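Long-range contacts in PHOX (PDB 4A9V), which acts as an alkaline phosphatase, releasing phosphate from phosphomonoesters with the help of a complex iron-calcium cofactor: residues D22-P27 / V526-C531; V547-P552 / S572-T577; R328-D333 / F444-F449. One frame throughout, in Å; residues are numbered along the deposited sequence.

Contact 1: D22-P27 / V526-C531; sequences DTISLP and VGPIGC
S25 and V526 meet as an antiparallel hydrogen-bonded pair, and their two backbone bonds (S25 N to V526 O 2.9 Å, V526 N to S25 O 3.0 Å) pin one end of this contact. The loop before strand 30-37 here runs against the linker between strands 521-526 and 532-538, a junction of two propeller blades. The backbones stay close through the middle, where I24 CA lies 3.3 Å from V526 O in a CA-H...O contact. On the buried side, I24 CD1 lies alongside P528 CD at 4.1 Å, and I549 of strand 544-550 adjoins both. The loose side is that of T23, whose side chain turns away from the linker. The other end is pinned by D22 at the type II turn from P528 to C531. Its CG stands anti to the backbone N (chi1 -164°), which brings OD1 to I529 N at 3.1 Å, on the anti side of the carboxylate; S558 OG also binds OD1, and T559 N binds OD2. An alanine here is likely to leave I529 N and S558 OG without OD1 and T559 N without OD2. The chemistry thus implies that one carboxylate ties the turn at I529 to the loop at S558 and T559, whereas S25 and V526 are joined chiefly through backbone bonds, which do not depend on the side chains.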
loop_
_atom_site.group_PDB
_atom_site.type_symbol
_atom_site.label_atom_id
_atom_site.label_comp_id
_atom_site.label_asym_id
_atom_site.label_seq_id
_atom_site.Cartn_x
_atom_site.Cartn_y
_atom_site.Cartn_z
ATOM N N ASP A 22 -15.749 2.220 19.142
ATOM C CA ASP A 22 -15.468 1.010 18.372
ATOM C C ASP A 22 -16.505 0.845 17.260
ATOM O O ASP A 22 -17.137 -0.205 17.125
ATOM C CB ASP A 22 -15.473 -0.205 19.303
ATOM C CG ASP A 22 -14.833 -1.427 18.681
ATOM O OD1 ASP A 22 -13.892 -1.261 17.873
ATOM O OD2 ASP A 22 -15.207 -2.557 19.077
ATOM N N THR A 23 -16.627 1.893 16.446
ATOM C CA THR A 23 -17.660 2.000 15.418
ATOM C C THR A 23 -17.103 2.774 14.221
ATOM O O THR A 23 -16.069 3.435 14.333
ATOM C CB THR A 23 -18.896 2.759 15.940
ATOM O OG1 THR A 23 -18.538 4.116 16.232
ATOM C CG2 THR A 23 -19.456 2.096 17.191
ATOM N N ILE A 24 -17.850 2.782 13.119
ATOM C CA ILE A 24 -17.648 3.744 12.042
ATOM C C ILE A 24 -18.500 4.983 12.303
ATOM O O ILE A 24 -19.700 4.882 12.513
ATOM C CB ILE A 24 -18.092 3.140 10.690
ATOM C CG1 ILE A 24 -17.285 1.887 10.346
ATOM C CG2 ILE A 24 -18.002 4.181 9.588
ATOM C CD1 ILE A 24 -15.884 2.172 9.872
ATOM N N SER A 25 -17.875 6.150 12.265
ATOM C CA SER A 25 -18.578 7.422 12.336
ATOM C C SER A 25 -18.467 8.128 10.993
ATOM O O SER A 25 -17.383 8.164 10.405
ATOM C CB SER A 25 -17.952 8.295 13.431
ATOM O OG SER A 25 -17.961 7.626 14.681
ATOM N N LEU A 26 -19.569 8.737 10.555
ATOM C CA LEU A 26 -19.662 9.371 9.239
ATOM C C LEU A 26 -20.417 10.691 9.378
ATOM O O LEU A 26 -21.029 10.941 10.412
ATOM C CB LEU A 26 -20.401 8.450 8.271
ATOM C CG LEU A 26 -19.611 7.231 7.808
ATOM C CD1 LEU A 26 -20.556 6.162 7.286
ATOM C CD2 LEU A 26 -18.590 7.607 6.748
ATOM N N PRO A 27 -20.490 11.482 8.300
ATOM C CA PRO A 27 -21.318 12.678 8.363
ATOM C C PRO A 27 -22.794 12.331 8.294
ATOM O O PRO A 27 -23.168 11.221 7.910
ATOM C CB PRO A 27 -20.875 13.494 7.130
ATOM C CG PRO A 27 -19.627 12.826 6.627
ATOM C CD PRO A 27 -19.782 11.386 7.016
ATOM N N VAL A 526 -14.435 8.230 10.877
ATOM C CA VAL A 526 -13.567 7.693 11.908
ATOM C C VAL A 526 -13.844 6.207 12.067
ATOM O O VAL A 526 -14.995 5.769 12.004
ATOM C CB VAL A 526 -13.765 8.409 13.264
ATOM C CG1 VAL A 526 -12.788 7.847 14.283
ATOM C CG2 VAL A 526 -13.605 9.918 13.119
ATOM N N GLY A 527 -12.772 5.430 12.166
ATOM C CA GLY A 527 -12.868 3.988 12.294
ATOM C C GLY A 527 -12.847 3.510 13.731
ATOM O O GLY A 527 -12.733 4.308 14.671
ATOM N N PRO A 528 -12.915 2.188 13.904
ATOM C CA PRO A 528 -13.049 1.581 15.219
ATOM C C PRO A 528 -11.709 1.424 15.947
ATOM O O PRO A 528 -10.657 1.867 15.471
ATOM C CB PRO A 528 -13.682 0.221 14.906
ATOM C CG PRO A 528 -13.206 -0.106 13.531
ATOM C CD PRO A 528 -13.189 1.223 12.823
ATOM N N ILE A 529 -11.763 0.837 17.130
ATOM C CA ILE A 529 -10.621 0.840 18.024
ATOM C C ILE A 529 -9.526 -0.076 17.499
ATOM O O ILE A 529 -9.785 -1.213 17.107
ATOM C CB ILE A 529 -11.059 0.428 19.446
ATOM C CG1 ILE A 529 -11.942 1.529 20.044
ATOM C CG2 ILE A 529 -9.855 0.152 20.337
ATOM C CD1 ILE A 529 -12.567 1.165 21.374
ATOM N N GLY A 530 -8.301 0.442 17.458
ATOM C CA GLY A 530 -7.131 -0.361 17.137
ATOM C C GLY A 530 -6.885 -0.572 15.652
ATOM O O GLY A 530 -5.912 -1.224 15.290
ATOM N N CYS A 531 -7.768 -0.058 14.795
ATOM C CA CYS A 531 -7.631 -0.242 13.348
ATOM C C CYS A 531 -6.691 0.792 12.747
ATOM O O CYS A 531 -6.385 1.817 13.358
ATOM C CB CYS A 531 -8.997 -0.164 12.654
ATOM S SG CYS A 531 -9.581 1.503 12.272
#

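Contact 2: V547-P552 / S572-T577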
loop_
_atom_site.group_PDB
_atom_site.type_symbol
_atom_site.label_atom_id
_atom_site.label_comp_id
_atom_site.label_asym_id
_atom_site.label_seq_id
_atom_site.Cartn_x
_atom_site.Cartn_y
_atom_site.Cartn_z
ATOM N N VAL A 547 -13.935 1.158 1.492
ATOM C CA VAL A 547 -12.781 1.513 2.308
ATOM C C VAL A 547 -12.492 0.368 3.276
ATOM O O VAL A 547 -13.410 -0.279 3.781
ATOM C CB VAL A 547 -13.004 2.850 3.060
ATOM C CG1 VAL A 547 -14.197 2.771 4.002
ATOM C CG2 VAL A 547 -11.748 3.269 3.809
ATOM N N GLY A 548 -11.215 0.102 3.511
ATOM C CA GLY A 548 -10.809 -0.962 4.415
ATOM C C GLY A 548 -10.613 -0.514 5.852
ATOM O O GLY A 548 -10.094 0.576 6.138
ATOM N N ILE A 549 -10.993 -1.415 6.754
ATOM C CA ILE A 549 -10.711 -1.300 8.168
ATOM C C ILE A 549 -9.808 -2.472 8.532
ATOM O O ILE A 549 -10.224 -3.630 8.497
ATOM C CB ILE A 549 -12.017 -1.369 8.986
ATOM C CG1 ILE A 549 -12.970 -0.227 8.600
ATOM C CG2 ILE A 549 -11.710 -1.365 10.474
ATOM C CD1 ILE A 549 -12.407 1.170 8.770
ATOM N N GLN A 550 -8.536 -2.162 8.747
ATOM C CA GLN A 550 -7.503 -3.168 8.906
ATOM C C GLN A 550 -7.134 -3.332 10.380
ATOM O O GLN A 550 -7.000 -2.353 11.112
ATOM C CB GLN A 550 -6.263 -2.778 8.085
ATOM C CG GLN A 550 -5.243 -3.894 7.939
ATOM C CD GLN A 550 -3.910 -3.399 7.429
ATOM O OE1 GLN A 550 -3.348 -2.441 7.963
ATOM N NE2 GLN A 550 -3.373 -4.073 6.416
ATOM N N HIS A 551 -6.947 -4.589 10.775
ATOM C CA HIS A 551 -6.573 -4.974 12.142
ATOM C C HIS A 551 -7.322 -4.248 13.234
ATOM O O HIS A 551 -6.730 -3.838 14.225
ATOM C CB HIS A 551 -5.052 -4.905 12.368
ATOM C CG HIS A 551 -4.450 -3.521 12.202
ATOM N ND1 HIS A 551 -4.614 -2.528 13.106
ATOM C CD2 HIS A 551 -3.609 -3.014 11.217
ATOM C CE1 HIS A 551 -3.924 -1.444 12.708
ATOM N NE2 HIS A 551 -3.305 -1.746 11.559
ATOM N N PRO A 552 -8.662 -4.200 13.147
ATOM C CA PRO A 552 -9.377 -3.717 14.320
ATOM C C PRO A 552 -9.013 -4.526 15.559
ATOM O O PRO A 552 -8.885 -5.748 15.492
ATOM C CB PRO A 552 -10.851 -3.912 13.942
ATOM C CG PRO A 552 -10.833 -5.019 12.952
ATOM C CD PRO A 552 -9.565 -4.838 12.172
ATOM N N SER A 572 -12.239 -5.740 7.706
ATOM C CA SER A 572 -13.379 -5.715 6.809
ATOM C C SER A 572 -13.211 -4.649 5.748
ATOM O O SER A 572 -12.573 -3.617 5.980
ATOM C CB SER A 572 -14.663 -5.443 7.589
ATOM O OG SER A 572 -14.897 -6.437 8.569
ATOM N N VAL A 573 -13.822 -4.894 4.593
ATOM C CA VAL A 573 -14.052 -3.870 3.598
ATOM C C VAL A 573 -15.466 -3.356 3.795
ATOM O O VAL A 573 -16.423 -4.142 3.852
ATOM C CB VAL A 573 -13.869 -4.434 2.171
ATOM C CG1 VAL A 573 -14.169 -3.377 1.121
ATOM C CG2 VAL A 573 -12.461 -4.977 1.990
ATOM N N MET A 574 -15.586 -2.038 3.910
ATOM C CA MET A 574 -16.861 -1.368 4.122
ATOM C C MET A 574 -17.321 -0.708 2.834
ATOM O O MET A 574 -16.510 -0.210 2.062
ATOM C CB MET A 574 -16.721 -0.289 5.201
ATOM C CG MET A 574 -16.064 -0.765 6.484
ATOM S SD MET A 574 -16.933 -2.125 7.290
ATOM C CE MET A 574 -18.483 -1.340 7.722
ATOM N N ALA A 575 -18.636 -0.655 2.659
ATOM C CA ALA A 575 -19.271 0.129 1.611
ATOM C C ALA A 575 -19.948 1.349 2.227
ATOM O O ALA A 575 -20.797 1.210 3.113
ATOM C CB ALA A 575 -20.300 -0.718 0.876
ATOM N N ILE A 576 -19.512 2.535 1.814
ATOM C CA ILE A 576 -20.046 3.796 2.304
ATOM C C ILE A 576 -20.920 4.413 1.214
ATOM O O ILE A 576 -20.496 4.545 0.065
ATOM C CB ILE A 576 -18.908 4.785 2.633
ATOM C CG1 ILE A 576 -17.825 4.146 3.515
ATOM C CG2 ILE A 576 -19.470 6.074 3.209
ATOM C CD1 ILE A 576 -18.301 3.565 4.823
ATOM N N THR A 577 -22.143 4.779 1.587
ATOM C CA THR A 577 -23.099 5.353 0.653
ATOM C C THR A 577 -23.819 6.533 1.311
ATOM O O THR A 577 -23.803 6.691 2.532
ATOM C CB THR A 577 -24.138 4.305 0.207
ATOM O OG1 THR A 577 -24.770 3.743 1.362
ATOM C CG2 THR A 577 -23.486 3.195 -0.613
#
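This is antiparallel strand pairing inside the closing blade of a beta-propeller, where strand 572-578 is held between strands 544-550 and 30-37. Because strand 30-37 comes from the start of the chain and the other three strands from its end, the blade fits the "Velcro" closure well known from propellers. Two hydrogen-bonded pairs carry the backbone contact. V547 N bonds to M574 O at 3.0 Å. In return, M574 N bonds to V547 O at 2.8 Å. I549 and S572 exchange a second such pair of bonds, and the one from I549 N to S572 O is almost straight. Between them G548 and V573 form a non-hydrogen-bonded pair, CA to CA 4.4 Å. The two strand directions lie 145° apart, the departure from antiparallel that a twisted blade brings.

V547, I549, S572 and M574 share one face of the sheet. M574 CG, anti to the carbonyl carbon, passes I549 CG1 at 3.8 Å; bends at chi2 and chi3 then lead the sulfur end away from the neighbouring strand, and V34 of strand 30-37 packs against the same side chain. V547 has its CG1 between the backbone N and the carbonyl carbon (chi1 61°), and this rotation turns the methyl across the strand boundary: CG1 lies 4.1 Å from M574 CB and 3.9 Å from I576 CG1.

Contact 3: R328-D333 / F444-F449; sequences RFDAGD and FAWDLF
F329 points the edge of its ring at the face of W446, with the ring planes 83° apart and the centroid of the F329 ring 5.4 Å from that of the five-membered ring of W446. This T-shaped pair brings F329 CD2 to within 3.8 Å of W446 CD1. F444, two residues before W446 on the same strand, completes an aromatic cluster: its ring is inclined at 59° to that of F329, an oblique meeting in which F444 CE1 lies 3.5 Å from F329 CE2. W446 owes its position partly to a chi1 of 67°, which sets CG between the backbone N and the carbonyl carbon and carries the indole toward the chain that leaves F329.

That chain folds round the indole rim. D330 OD1 accepts a long, bent hydrogen bond of 3.3 Å from W446 NE1, and on the opposite face of the carboxylate plane it takes the backbone N of G332 at 2.9 Å, closing an Asx turn. One oxygen therefore serves both the indole and the turn, the turn by the shorter bond, while D330 OD2 binds the backbone N of Q342. G332 CA comes 3.7 Å from W446 CZ2, where a beta carbon would clash.

The contact spans strand 340-347, which runs between strands 322-329 and 443-451 in the same antiparallel sheet. Backbone bonds join F444 to G343 and W446 to G341 of that middle strand, glycines that bring no side chain to the cluster. W345, further along it, meets F444, and L430 of strand 428-434 packs against both F329 and W446.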
loop_
_atom_site.group_PDB
_atom_site.type_symbol
_atom_site.label_atom_id
_atom_site.label_comp_id
_atom_site.label_asym_id
_atom_site.label_seq_id
_atom_site.Cartn_x
_atom_site.Cartn_y
_atom_site.Cartn_z
ATOM N N ARG A 328 15.285 12.954 -6.605
ATOM C CA ARG A 328 15.998 13.893 -5.749
ATOM C C ARG A 328 15.167 15.171 -5.657
ATOM O O ARG A 328 14.543 15.580 -6.631
ATOM C CB ARG A 328 17.393 14.196 -6.316
ATOM C CG ARG A 328 18.283 14.983 -5.365
ATOM C CD ARG A 328 19.590 15.416 -6.007
ATOM N NE ARG A 328 20.439 14.284 -6.347
ATOM C CZ ARG A 328 21.528 14.379 -7.100
ATOM N NH1 ARG A 328 21.846 15.542 -7.646
ATOM N NH2 ARG A 328 22.254 13.306 -7.371
ATOM N N PHE A 329 15.063 15.729 -4.457
ATOM C CA PHE A 329 14.318 16.961 -4.219
ATOM C C PHE A 329 15.293 18.008 -3.718
ATOM O O PHE A 329 16.100 17.716 -2.825
ATOM C CB PHE A 329 13.254 16.744 -3.142
ATOM C CG PHE A 329 12.210 15.724 -3.505
ATOM C CD1 PHE A 329 12.421 14.380 -3.235
ATOM C CD2 PHE A 329 11.016 16.095 -4.105
ATOM C CE1 PHE A 329 11.494 13.422 -3.601
ATOM C CE2 PHE A 329 10.084 15.134 -4.466
ATOM C CZ PHE A 329 10.347 13.792 -4.261
ATOM N N ASP A 330 15.199 19.226 -4.242
ATOM C CA ASP A 330 16.030 20.310 -3.749
ATOM C C ASP A 330 15.524 20.857 -2.420
ATOM O O ASP A 330 14.598 20.320 -1.820
ATOM C CB ASP A 330 16.206 21.407 -4.817
ATOM C CG ASP A 330 14.982 22.310 -4.992
ATOM O OD1 ASP A 330 14.037 22.285 -4.174
ATOM O OD2 ASP A 330 15.019 23.115 -5.945
ATOM N N ALA A 331 16.258 21.820 -1.880
ATOM C CA ALA A 331 16.001 22.335 -0.541
ATOM C C ALA A 331 14.726 23.163 -0.468
ATOM O O ALA A 331 14.274 23.507 0.619
ATOM C CB ALA A 331 17.187 23.158 -0.065
ATOM N N GLY A 332 14.223 23.588 -1.622
ATOM C CA GLY A 332 13.052 24.439 -1.673
ATOM C C GLY A 332 13.302 25.842 -1.163
ATOM O O GLY A 332 14.438 26.237 -0.896
ATOM N N ASP A 333 12.224 26.586 -0.971
ATOM C CA ASP A 333 12.320 27.990 -0.636
ATOM C C ASP A 333 12.280 28.249 0.864
ATOM O O ASP A 333 12.448 29.386 1.299
ATOM C CB ASP A 333 11.228 28.794 -1.350
ATOM C CG ASP A 333 9.811 28.443 -0.898
ATOM O OD1 ASP A 333 9.612 27.550 -0.049
ATOM O OD2 ASP A 333 8.880 29.059 -1.456
ATOM N N PHE A 444 10.487 18.245 -12.058
ATOM C CA PHE A 444 9.183 18.613 -11.555
ATOM C C PHE A 444 9.310 19.737 -10.531
ATOM O O PHE A 444 10.391 19.972 -9.975
ATOM C CB PHE A 444 8.478 17.394 -10.940
ATOM C CG PHE A 444 9.295 16.669 -9.906
ATOM C CD1 PHE A 444 9.367 17.144 -8.604
ATOM C CD2 PHE A 444 10.014 15.533 -10.230
ATOM C CE1 PHE A 444 10.139 16.500 -7.653
ATOM C CE2 PHE A 444 10.778 14.882 -9.282
ATOM C CZ PHE A 444 10.795 15.334 -7.981
ATOM N N ALA A 445 8.194 20.425 -10.308
ATOM C CA ALA A 445 8.038 21.334 -9.186
ATOM C C ALA A 445 7.325 20.594 -8.056
ATOM O O ALA A 445 6.366 19.882 -8.304
ATOM C CB ALA A 445 7.219 22.535 -9.626
ATOM N N TRP A 446 7.765 20.792 -6.820
ATOM C CA TRP A 446 7.117 20.158 -5.675
ATOM C C TRP A 446 6.675 21.173 -4.650
ATOM O O TRP A 446 7.215 22.285 -4.569
ATOM C CB TRP A 446 8.024 19.090 -5.049
ATOM C CG TRP A 446 9.276 19.633 -4.405
ATOM C CD1 TRP A 446 10.532 19.737 -4.971
ATOM C CD2 TRP A 446 9.417 20.163 -3.053
ATOM N NE1 TRP A 446 11.422 20.291 -4.083
ATOM C CE2 TRP A 446 10.806 20.581 -2.920
ATOM C CE3 TRP A 446 8.549 20.369 -1.998
ATOM C CZ2 TRP A 446 11.269 21.235 -1.787
ATOM C CZ3 TRP A 446 9.031 21.000 -0.854
ATOM C CH2 TRP A 446 10.352 21.448 -0.765
ATOM N N ASP A 447 5.679 20.796 -3.854
ATOM C CA ASP A 447 5.266 21.587 -2.692
ATOM C C ASP A 447 4.708 20.649 -1.632
ATOM O O ASP A 447 4.302 19.531 -1.935
ATOM C CB ASP A 447 4.232 22.672 -3.076
ATOM C CG ASP A 447 2.854 22.103 -3.416
ATOM O OD1 ASP A 447 2.727 21.419 -4.456
ATOM O OD2 ASP A 447 1.890 22.370 -2.661
ATOM N N LEU A 448 4.710 21.091 -0.379
ATOM C CA LEU A 448 4.015 20.329 0.663
ATOM C C LEU A 448 2.558 20.776 0.746
ATOM O O LEU A 448 2.230 21.849 1.257
ATOM C CB LEU A 448 4.698 20.432 2.016
ATOM C CG LEU A 448 6.053 19.716 2.117
ATOM C CD1 LEU A 448 6.576 19.751 3.547
ATOM C CD2 LEU A 448 6.002 18.281 1.608
ATOM N N PHE A 449 1.680 19.923 0.228
ATOM C CA PHE A 449 0.245 20.177 0.218
ATOM C C PHE A 449 -0.321 20.321 1.632
ATOM O O PHE A 449 -1.194 21.150 1.865
ATOM C CB PHE A 449 -0.466 19.039 -0.530
ATOM C CG PHE A 449 -1.958 19.162 -0.538
ATOM C CD1 PHE A 449 -2.576 20.170 -1.254
ATOM C CD2 PHE A 449 -2.743 18.332 0.241
ATOM C CE1 PHE A 449 -3.941 20.359 -1.186
ATOM C CE2 PHE A 449 -4.117 18.477 0.263
ATOM C CZ PHE A 449 -4.715 19.516 -0.426
#

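Contacts 1 and 2 adjoin, their centres 10 Å apart, and illustrate how a propeller's closing blade is fastened at both its loops and its strands. They touch directly: P528 CG packs 3.6 Å from I549 CG2, and G530 O lies 2.9 Å from H551 ND1, a probable hydrogen bond. Through its NE2, H551 also binds E532, a ligand of a lithium ion here, together with D494, and of calcium in a crystal structure of this protein, so the two contacts meet in the second shell of a metal site. The side chain of I549 is about 8 Å from that of E532. Contact 3 is remote, centred 34 Å from either; its nearest atoms are about 17 Å from contact 2, and it lies away from the metal sites.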